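PDB 4GGO: trans-2-enoyl-CoA reductase [NADH] from Treponema denticola ATCC 35405, which catalyses the NADH-dependent reduction of the carbon-carbon double bond of trans-2-enoyl-CoA thioesters such as crotonyl-CoA, yielding the saturated acyl-CoA for fatty acid synthesis. Local coordinates for residues A[33-36]-A[37-41]; A[315-318]-A[319-323]; A[86-89]-A[90-93]; A[208-211]-A[212-216]. One frame throughout, in Å; residues are numbered along the deposited sequence.

Contact 1 (A[33-36]-A[37-41])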
loop_
_atom_site.group_PDB
_atom_site.type_symbol
_atom_site.label_atom_id
_atom_site.label_comp_id
_atom_site.label_asym_id
_atom_site.label_seq_id
_atom_site.Cartn_x
_atom_site.Cartn_y
_atom_site.Cartn_z
ATOM N N GLU A 33 17.251 5.494 -1.796
ATOM C CA GLU A 33 18.444 5.172 -2.573
ATOM C C GLU A 33 18.090 4.433 -3.860
ATOM O O GLU A 33 18.675 4.693 -4.911
ATOM C CB GLU A 33 19.438 4.353 -1.746
ATOM C CG GLU A 33 20.708 3.986 -2.506
ATOM C CD GLU A 33 21.691 3.189 -1.669
ATOM O OE1 GLU A 33 21.461 3.046 -0.449
ATOM O OE2 GLU A 33 22.695 2.703 -2.233
ATOM N N TYR A 34 17.131 3.514 -3.777
ATOM C CA TYR A 34 16.686 2.791 -4.962
ATOM C C TYR A 34 16.037 3.741 -5.957
ATOM O O TYR A 34 16.307 3.676 -7.157
ATOM C CB TYR A 34 15.701 1.674 -4.605
ATOM C CG TYR A 34 15.164 0.958 -5.826
ATOM C CD1 TYR A 34 15.865 -0.098 -6.397
ATOM C CD2 TYR A 34 13.966 1.344 -6.418
ATOM C CE1 TYR A 34 15.385 -0.750 -7.517
ATOM C CE2 TYR A 34 13.481 0.698 -7.540
ATOM C CZ TYR A 34 14.194 -0.349 -8.084
ATOM O OH TYR A 34 13.715 -0.997 -9.199
ATOM N N THR A 35 15.175 4.616 -5.448
ATOM C CA THR A 35 14.437 5.556 -6.284
ATOM C C THR A 35 15.368 6.479 -7.070
ATOM O O THR A 35 15.125 6.768 -8.243
ATOM C CB THR A 35 13.460 6.405 -5.444
ATOM O OG1 THR A 35 12.571 5.540 -4.726
ATOM C CG2 THR A 35 12.647 7.330 -6.336
ATOM N N LYS A 36 16.436 6.935 -6.422
ATOM C CA LYS A 36 17.418 7.792 -7.080
ATOM C C LYS A 36 18.135 7.047 -8.203
ATOM O O LYS A 36 18.536 7.645 -9.202
ATOM C CB LYS A 36 18.434 8.329 -6.069
ATOM C CG LYS A 36 17.857 9.327 -5.075
ATOM C CD LYS A 36 18.917 9.792 -4.088
ATOM C CE LYS A 36 18.377 10.864 -3.156
ATOM N NZ LYS A 36 17.999 12.099 -3.896
ATOM N N LYS A 37 18.289 5.738 -8.036
ATOM C CA LYS A 37 18.941 4.911 -9.047
ATOM C C LYS A 37 17.958 4.454 -10.117
ATOM O O LYS A 37 18.346 4.195 -11.254
ATOM C CB LYS A 37 19.591 3.685 -8.408
ATOM C CG LYS A 37 20.673 3.999 -7.396
ATOM C CD LYS A 37 21.293 2.718 -6.859
ATOM C CE LYS A 37 22.348 3.017 -5.809
ATOM N NZ LYS A 37 23.410 3.916 -6.336
ATOM N N ARG A 38 16.685 4.351 -9.748
ATOM C CA ARG A 38 15.665 3.851 -10.664
ATOM C C ARG A 38 15.121 4.960 -11.558
ATOM O O ARG A 38 15.014 4.796 -12.775
ATOM C CB ARG A 38 14.527 3.191 -9.884
ATOM C CG ARG A 38 13.389 2.684 -10.751
ATOM C CD ARG A 38 13.879 1.661 -11.762
ATOM N NE ARG A 38 12.787 1.120 -12.566
ATOM C CZ ARG A 38 12.325 1.685 -13.676
ATOM N NH1 ARG A 38 12.856 2.819 -14.116
ATOM N NH2 ARG A 38 11.329 1.120 -14.346
ATOM N N ILE A 39 14.774 6.087 -10.949
ATOM C CA ILE A 39 14.261 7.228 -11.695
ATOM C C ILE A 39 15.409 8.166 -12.055
ATOM O O ILE A 39 15.656 9.160 -11.371
ATOM C CB ILE A 39 13.193 7.991 -10.889
ATOM C CG1 ILE A 39 12.168 7.017 -10.303
ATOM C CG2 ILE A 39 12.499 9.024 -11.761
ATOM C CD1 ILE A 39 11.381 6.260 -11.350
ATOM N N THR A 40 16.117 7.831 -13.128
ATOM C CA THR A 40 17.260 8.620 -13.572
ATOM C C THR A 40 16.838 9.704 -14.552
ATOM O O THR A 40 15.694 9.734 -15.005
ATOM C CB THR A 40 18.316 7.740 -14.264
ATOM O OG1 THR A 40 17.776 7.214 -15.484
ATOM C CG2 THR A 40 18.732 6.593 -13.360
ATOM N N ALA A 41 17.776 10.587 -14.883
ATOM C CA ALA A 41 17.532 11.645 -15.857
ATOM C C ALA A 41 17.101 11.058 -17.197
ATOM O O ALA A 41 16.284 11.642 -17.908
ATOM C CB ALA A 41 18.776 12.502 -16.027
#
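Tyr34 lies alongside Arg38 in a one-turn contact of the i to i+4 kind, within the last turn of helix 21-38 near the N terminus of the chain. Ring atom CE2 of Tyr34 meets CB of Arg38 at 3.6 Å, and farther out OH of Tyr34 is 3.7 Å from CD of Arg38. Both side chains leave opposite their own backbone N (chi1 near 180° in both) and run the same way. Ring and guanidinium planes stand 72° apart. Beside them, CG2 of Thr35 meets CG1 of Ile39 at 4.0 Å. Helix 21-38 ends at Arg38; Ile39, the first residue to leave helical angles, still gives its N to Thr35 O, 2.8 Å and 164°, while Arg38 N reaches Tyr34 O at 2.7 Å. Thr40 then serves as the N-cap of helix 41-44, its OG1 accepting from Val43 N. On the outer side CE of Lys37 rests 3.6 Å from OE2 of Glu33, their charged ends too far apart for a salt bridge, whereas NZ of Lys36 pairs with Glu110. Tyr34 and Arg38 also pack on Thr316 of helix 311-323, and Thr35 on Ile68 of helix 61-74.

Contact 2 (A[315-318]-A[319-323])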
loop_
_atom_site.group_PDB
_atom_site.type_symbol
_atom_site.label_atom_id
_atom_site.label_comp_id
_atom_site.label_asym_id
_atom_site.label_seq_id
_atom_site.Cartn_x
_atom_site.Cartn_y
_atom_site.Cartn_z
ATOM N N ILE A 315 6.050 0.855 -7.473
ATOM C CA ILE A 315 5.599 2.232 -7.630
ATOM C C ILE A 315 6.486 3.056 -8.564
ATOM O O ILE A 315 5.987 3.867 -9.343
ATOM C CB ILE A 315 5.443 2.932 -6.268
ATOM C CG1 ILE A 315 4.487 2.132 -5.380
ATOM C CG2 ILE A 315 4.938 4.349 -6.451
ATOM C CD1 ILE A 315 3.170 1.796 -6.048
ATOM N N THR A 316 7.797 2.847 -8.495
ATOM C CA THR A 316 8.695 3.501 -9.440
ATOM C C THR A 316 8.350 3.090 -10.869
ATOM O O THR A 316 8.366 3.919 -11.777
ATOM C CB THR A 316 10.178 3.198 -9.153
ATOM O OG1 THR A 316 10.363 1.786 -8.993
ATOM C CG2 THR A 316 10.637 3.917 -7.896
ATOM N N ARG A 317 8.018 1.815 -11.062
ATOM C CA ARG A 317 7.587 1.341 -12.374
ATOM C C ARG A 317 6.256 1.978 -12.761
ATOM O O ARG A 317 6.037 2.323 -13.923
ATOM C CB ARG A 317 7.478 -0.188 -12.408
ATOM C CG ARG A 317 6.945 -0.733 -13.728
ATOM C CD ARG A 317 7.388 -2.170 -13.986
ATOM N NE ARG A 317 6.732 -3.138 -13.111
ATOM C CZ ARG A 317 5.583 -3.746 -13.396
ATOM N NH1 ARG A 317 4.953 -3.478 -14.530
ATOM N NH2 ARG A 317 5.062 -4.620 -12.544
ATOM N N LEU A 318 5.376 2.135 -11.777
ATOM C CA LEU A 318 4.089 2.794 -11.983
ATOM C C LEU A 318 4.257 4.221 -12.504
ATOM O O LEU A 318 3.613 4.613 -13.475
ATOM C CB LEU A 318 3.285 2.812 -10.682
ATOM C CG LEU A 318 1.984 3.620 -10.698
ATOM C CD1 LEU A 318 0.954 2.983 -11.623
ATOM C CD2 LEU A 318 1.428 3.770 -9.288
ATOM N N TYR A 319 5.121 4.993 -11.853
ATOM C CA TYR A 319 5.379 6.372 -12.261
ATOM C C TYR A 319 6.029 6.434 -13.641
ATOM O O TYR A 319 5.588 7.177 -14.519
ATOM C CB TYR A 319 6.286 7.070 -11.246
ATOM C CG TYR A 319 5.575 7.696 -10.062
ATOM C CD1 TYR A 319 4.999 6.911 -9.071
ATOM C CD2 TYR A 319 5.508 9.077 -9.922
ATOM C CE1 TYR A 319 4.358 7.489 -7.981
ATOM C CE2 TYR A 319 4.871 9.662 -8.841
ATOM C CZ TYR A 319 4.299 8.862 -7.872
ATOM O OH TYR A 319 3.668 9.442 -6.793
ATOM N N ALA A 320 7.078 5.641 -13.826
ATOM C CA ALA A 320 7.889 5.710 -15.035
ATOM C C ALA A 320 7.233 5.072 -16.259
ATOM O O ALA A 320 7.419 5.540 -17.382
ATOM C CB ALA A 320 9.253 5.086 -14.783
ATOM N N GLU A 321 6.465 4.007 -16.043
ATOM C CA GLU A 321 5.945 3.215 -17.155
ATOM C C GLU A 321 4.425 3.257 -17.313
ATOM O O GLU A 321 3.872 2.563 -18.165
ATOM C CB GLU A 321 6.419 1.764 -17.040
ATOM C CG GLU A 321 7.902 1.562 -17.308
ATOM C CD GLU A 321 8.229 1.533 -18.790
ATOM O OE1 GLU A 321 8.345 0.423 -19.352
ATOM O OE2 GLU A 321 8.368 2.617 -19.393
ATOM N N ARG A 322 3.751 4.059 -16.493
ATOM C CA ARG A 322 2.304 4.226 -16.619
ATOM C C ARG A 322 1.898 5.698 -16.589
ATOM O O ARG A 322 1.313 6.211 -17.541
ATOM C CB ARG A 322 1.559 3.469 -15.514
ATOM C CG ARG A 322 1.749 1.960 -15.521
ATOM C CD ARG A 322 1.142 1.318 -16.760
ATOM N NE ARG A 322 1.096 -0.137 -16.646
ATOM C CZ ARG A 322 2.131 -0.936 -16.881
ATOM N NH1 ARG A 322 3.297 -0.422 -17.243
ATOM N NH2 ARG A 322 2.001 -2.250 -16.750
ATOM N N LEU A 323 2.215 6.371 -15.487
ATOM C CA LEU A 323 1.777 7.746 -15.277
ATOM C C LEU A 323 2.554 8.750 -16.125
ATOM O O LEU A 323 1.963 9.612 -16.776
ATOM C CB LEU A 323 1.886 8.122 -13.797
ATOM C CG LEU A 323 1.151 7.215 -12.806
ATOM C CD1 LEU A 323 1.320 7.730 -11.384
ATOM C CD2 LEU A 323 -0.321 7.101 -13.171
HETATM O O HOH W 1 5.474 -2.385 -17.389
#
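Ile315 CG2 meets CE1 of Tyr319 at 3.5 Å, from beside the ring rather than over it, and Ile315 O is 3.2 Å from CD1 of Tyr319, near the ring plane. One turn on, CD1 of Leu318 meets CB of Arg322 at 4.0 Å, the two side chains crossing at about a right angle. The backbone here departs from the alpha pattern. Leu318 O takes a straight bond from Leu323 N, five residues ahead (3.0 Å, 166°), and only a weak one from Arg322 N. Arg317 and Arg322 run side by side, guanidinium planes 70° apart; a water accepts from NH1 of each, at 3.1 and 2.9 Å respectively. Arg322 NH1 also donates to Glu321 O, from above the carbonyl plane, and its NH2 to Arg339 O. Farther out, Asp342 forms salt bridges with both arginines, which probably offsets their like charge, and Glu309 pairs with Arg317. Leu318 lies against Leu230 and Tyr232 of strand 227-233, and Tyr319 against Thr69 and Ala70 of helix 61-74. Ile315 comes about 4 Å from the side chain of Tyr62, an NAD(+)-site residue. This is a helix ending in a pi-type turn, packed on the parallel sheet of a Rossmann-type fold.

Contact 3 (A[86-89]-A[90-93])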
loop_
_atom_site.group_PDB
_atom_site.type_symbol
_atom_site.label_atom_id
_atom_site.label_comp_id
_atom_site.label_asym_id
_atom_site.label_seq_id
_atom_site.Cartn_x
_atom_site.Cartn_y
_atom_site.Cartn_z
ATOM N N ALA A 86 2.032 8.511 18.104
ATOM C CA ALA A 86 3.352 9.082 18.360
ATOM C C ALA A 86 4.174 8.206 19.300
ATOM O O ALA A 86 3.627 7.483 20.132
ATOM C CB ALA A 86 3.227 10.496 18.911
ATOM N N GLY A 87 5.493 8.281 19.159
ATOM C CA GLY A 87 6.398 7.409 19.882
ATOM C C GLY A 87 6.369 7.521 21.394
ATOM O O GLY A 87 6.010 6.559 22.069
ATOM N N SER A 88 6.739 8.696 21.906
ATOM C CA SER A 88 6.973 8.937 23.338
ATOM C C SER A 88 8.302 8.348 23.823
ATOM O O SER A 88 8.890 7.491 23.166
ATOM C CB SER A 88 5.801 8.474 24.218
ATOM O OG SER A 88 6.265 7.938 25.445
ATOM N N GLU A 89 8.762 8.823 24.977
ATOM C CA GLU A 89 10.093 8.496 25.484
ATOM C C GLU A 89 10.296 7.015 25.807
ATOM O O GLU A 89 11.375 6.467 25.578
ATOM C CB GLU A 89 10.410 9.352 26.717
ATOM C CG GLU A 89 11.748 9.045 27.375
ATOM C CD GLU A 89 12.038 9.949 28.557
ATOM O OE1 GLU A 89 11.730 11.158 28.474
ATOM O OE2 GLU A 89 12.569 9.451 29.572
ATOM N N THR A 90 9.260 6.367 26.331
ATOM C CA THR A 90 9.401 4.999 26.821
ATOM C C THR A 90 8.549 3.976 26.073
ATOM O O THR A 90 8.836 2.781 26.109
ATOM C CB THR A 90 9.074 4.910 28.327
ATOM O OG1 THR A 90 7.700 5.256 28.541
ATOM C CG2 THR A 90 9.962 5.857 29.122
ATOM N N LYS A 91 7.500 4.440 25.402
ATOM C CA LYS A 91 6.594 3.530 24.708
ATOM C C LYS A 91 6.808 3.568 23.198
ATOM O O LYS A 91 7.490 4.449 22.686
ATOM C CB LYS A 91 5.139 3.849 25.057
ATOM C CG LYS A 91 4.867 3.894 26.554
ATOM C CD LYS A 91 5.423 2.661 27.253
ATOM C CE LYS A 91 5.306 2.778 28.765
ATOM N NZ LYS A 91 5.999 1.660 29.464
ATOM N N TYR A 92 6.225 2.605 22.492
ATOM C CA TYR A 92 6.398 2.504 21.048
ATOM C C TYR A 92 5.419 3.382 20.284
ATOM O O TYR A 92 4.275 3.561 20.695
ATOM C CB TYR A 92 6.200 1.063 20.577
ATOM C CG TYR A 92 7.257 0.088 21.032
ATOM C CD1 TYR A 92 8.485 0.017 20.388
ATOM C CD2 TYR A 92 7.019 -0.776 22.090
ATOM C CE1 TYR A 92 9.452 -0.881 20.794
ATOM C CE2 TYR A 92 7.979 -1.679 22.503
ATOM C CZ TYR A 92 9.194 -1.727 21.852
ATOM O OH TYR A 92 10.154 -2.624 22.257
ATOM N N GLY A 93 5.880 3.919 19.162
ATOM C CA GLY A 93 4.985 4.519 18.195
ATOM C C GLY A 93 4.697 3.481 17.130
ATOM O O GLY A 93 5.326 2.423 17.109
#
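Thr90 N donates to OG of Ser88 at 3.5 Å with an N-H...O angle of 155°, a long, weak bond from a backbone amide to a side chain two residues earlier. That is the pattern of an ST turn. The serine hydroxyl reaches inward across the bend; it also lies 3.7 Å from Lys91 N and 4.3 Å from OG1 of Thr90. Glu89 and Thr90 form the corner, with backbone angles close to those of a type I beta turn, and the CA atoms of Ser88 and Lys91 are 5.6 Å apart. Past the bend the chain doubles back, the runs 86-89 and 90-93 heading almost opposite ways, 163° apart, and the two legs close up where Gly87 CA meets Gly93 N at 3.6 Å. With glycine on both sides, backbone packs directly on backbone. CG2 of Thr90 stands above the Glu89 peptide, 3.5 Å from the carbonyl C of Glu89. Round about, Gly93 N bonds to Tyr98 OH, the ring of Tyr92 meets Phe398 edge to face, and Glu89 makes a long, weak ion pair with Arg397. The bend lies between strand 77-82 and helix 95-110, shortly after Glu84, which plays an important part in discriminating NADH against NADPH. Lys91 N is buried without a partner in the model, and between the two legs themselves the only hydrogen bond is the weak one to Ser88, so the bend is probably held as much by Tyr98 and Phe398 around it as by bonds of its own.

Contact 4 (A[208-211]-A[212-216])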
loop_
_atom_site.group_PDB
_atom_site.type_symbol
_atom_site.label_atom_id
_atom_site.label_comp_id
_atom_site.label_asym_id
_atom_site.label_seq_id
_atom_site.Cartn_x
_atom_site.Cartn_y
_atom_site.Cartn_z
ATOM N N GLU A 208 -15.868 5.672 -1.311
ATOM C CA GLU A 208 -16.605 6.810 -0.759
ATOM C C GLU A 208 -15.689 7.941 -0.292
ATOM O O GLU A 208 -15.869 9.094 -0.685
ATOM C CB GLU A 208 -17.529 6.374 0.381
ATOM C CG GLU A 208 -18.771 5.625 -0.078
ATOM C CD GLU A 208 -19.824 5.516 1.010
ATOM O OE1 GLU A 208 -19.517 5.847 2.176
ATOM O OE2 GLU A 208 -20.962 5.107 0.697
ATOM N N ASP A 209 -14.710 7.609 0.543
ATOM C CA ASP A 209 -13.804 8.617 1.083
ATOM C C ASP A 209 -12.938 9.234 -0.008
ATOM O O ASP A 209 -12.639 10.428 0.023
ATOM C CB ASP A 209 -12.914 8.022 2.172
ATOM C CG ASP A 209 -12.012 9.057 2.813
ATOM O OD1 ASP A 209 -12.534 10.083 3.297
ATOM O OD2 ASP A 209 -10.780 8.849 2.822
ATOM N N TRP A 210 -12.535 8.406 -0.966
ATOM C CA TRP A 210 -11.742 8.853 -2.103
ATOM C C TRP A 210 -12.480 9.955 -2.852
ATOM O O TRP A 210 -11.929 11.026 -3.106
ATOM C CB TRP A 210 -11.473 7.673 -3.038
ATOM C CG TRP A 210 -10.666 8.005 -4.253
ATOM C CD1 TRP A 210 -9.813 9.057 -4.417
ATOM C CD2 TRP A 210 -10.638 7.271 -5.483
ATOM N NE1 TRP A 210 -9.256 9.024 -5.673
ATOM C CE2 TRP A 210 -9.748 7.938 -6.348
ATOM C CE3 TRP A 210 -11.282 6.117 -5.937
ATOM C CZ2 TRP A 210 -9.481 7.486 -7.638
ATOM C CZ3 TRP A 210 -11.018 5.669 -7.221
ATOM C CH2 TRP A 210 -10.125 6.354 -8.055
ATOM N N GLU A 211 -13.735 9.682 -3.195
ATOM C CA GLU A 211 -14.565 10.638 -3.913
ATOM C C GLU A 211 -14.812 11.882 -3.064
ATOM O O GLU A 211 -14.895 12.993 -3.585
ATOM C CB GLU A 211 -15.892 9.991 -4.315
ATOM C CG GLU A 211 -16.717 10.811 -5.293
ATOM C CD GLU A 211 -17.950 10.073 -5.776
ATOM O OE1 GLU A 211 -18.465 9.218 -5.025
ATOM O OE2 GLU A 211 -18.400 10.341 -6.910
ATOM N N ARG A 212 -14.919 11.688 -1.754
ATOM C CA ARG A 212 -15.124 12.800 -0.835
ATOM C C ARG A 212 -13.898 13.708 -0.818
ATOM O O ARG A 212 -14.025 14.932 -0.801
ATOM C CB ARG A 212 -15.430 12.289 0.575
ATOM C CG ARG A 212 -16.012 13.344 1.505
ATOM C CD ARG A 212 -16.251 12.782 2.898
ATOM N NE ARG A 212 -16.886 13.752 3.787
ATOM C CZ ARG A 212 -18.185 13.768 4.073
ATOM N NH1 ARG A 212 -18.994 12.860 3.544
ATOM N NH2 ARG A 212 -18.674 14.687 4.894
ATOM N N TRP A 213 -12.714 13.100 -0.829
ATOM C CA TRP A 213 -11.466 13.853 -0.900
ATOM C C TRP A 213 -11.406 14.691 -2.172
ATOM O O TRP A 213 -11.077 15.875 -2.130
ATOM C CB TRP A 213 -10.259 12.913 -0.847
ATOM C CG TRP A 213 -9.767 12.615 0.536
ATOM C CD1 TRP A 213 -10.055 11.516 1.291
ATOM C CD2 TRP A 213 -8.893 13.427 1.329
ATOM N NE1 TRP A 213 -9.417 11.594 2.507
ATOM C CE2 TRP A 213 -8.696 12.758 2.554
ATOM C CE3 TRP A 213 -8.259 14.656 1.123
ATOM C CZ2 TRP A 213 -7.893 13.278 3.567
ATOM C CZ3 TRP A 213 -7.460 15.169 2.129
ATOM C CH2 TRP A 213 -7.284 14.480 3.335
ATOM N N ILE A 214 -11.735 14.067 -3.300
ATOM C CA ILE A 214 -11.671 14.737 -4.595
ATOM C C ILE A 214 -12.683 15.875 -4.713
ATOM O O ILE A 214 -12.334 16.981 -5.124
ATOM C CB ILE A 214 -11.881 13.743 -5.756
ATOM C CG1 ILE A 214 -10.817 12.644 -5.717
ATOM C CG2 ILE A 214 -11.852 14.467 -7.092
ATOM C CD1 ILE A 214 -9.397 13.166 -5.773
ATOM N N LYS A 215 -13.933 15.600 -4.348
ATOM C CA LYS A 215 -14.999 16.595 -4.452
ATOM C C LYS A 215 -14.741 17.829 -3.587
ATOM O O LYS A 215 -15.046 18.950 -3.993
ATOM C CB LYS A 215 -16.358 15.976 -4.107
ATOM C CG LYS A 215 -16.855 14.965 -5.133
ATOM C CD LYS A 215 -18.163 14.324 -4.695
ATOM C CE LYS A 215 -19.308 15.322 -4.711
ATOM N NZ LYS A 215 -19.608 15.799 -6.090
ATOM N N GLN A 216 -14.176 17.622 -2.401
ATOM C CA GLN A 216 -13.843 18.735 -1.516
ATOM C C GLN A 216 -12.690 19.565 -2.073
ATOM O O GLN A 216 -12.728 20.795 -2.040
ATOM C CB GLN A 216 -13.503 18.241 -0.108
ATOM C CG GLN A 216 -14.705 17.780 0.703
ATOM C CD GLN A 216 -14.381 17.610 2.175
ATOM O OE1 GLN A 216 -13.354 18.090 2.656
ATOM N NE2 GLN A 216 -15.254 16.920 2.900
#
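Asp209 and Trp213 lie side by side one turn apart, the carboxylate plane 79° from that of the indole, with OD2 of Asp209 3.1 Å from NE1 of Trp213. Chi1 of -177° carries the aspartate carboxylate forward along the helix to the pyrrole side of the ring. The carboxylate oxygens are held from outside the helix: OD1 by Lys127 and OD2 by Tyr146 OH. Lys127 also makes a cation-pi contact with Trp213, so one lysine serves both residues. On another side of helix 208-219, CD1 of Trp210 meets CG1 of Ile214 at 3.9 Å, while its NE1 is bonded to Thr229 OG1 of strand 227-233. The backbone acceptors are filled in regular alpha fashion: Glu208 O by Arg212 N at 3.0 Å, Asp209 O by Trp213 N at 2.8 Å, Trp210 O by Ile214 N at 3.1 Å and Glu211 O by Lys215 N at 2.9 Å. CG of Glu211 packs on CD of Lys215 at 3.8 Å, yet its carboxylate pairs with Arg262 of helix 248-266. Arg212, extended, sends NH2 to Asp157 and Asp124. Asp209 also touches Leu148, and Trp213 comes about 4 Å from Ala121, both residues of the NAD(+) site. With a lysine and a tyrosine hydroxyl at its two oxygens, the buried Asp209 is probably held as a carboxylate, its charge balanced beside the cofactor-binding loops.

All four contacts are local, each closing within nine residues or fewer, and they follow in series without nesting or crossing. From the N terminus, contact 1 ends helix 21-38, contact 3 turns the chain between strand 77-82 and helix 95-110, contact 4 spans the first turns of helix 208-219, and contact 2 closes helix 311-323. Contacts 1 and 2 touch despite their separation in sequence: CD1 of Ile39 packs 3.8 Å from O of Thr316, joining the N-terminal helix to the late one. Contact 4 stands apart, its nearest atoms about 11 Å from contact 2. Contact 3 is remote, about 18 Å from contact 4 at the nearest atoms.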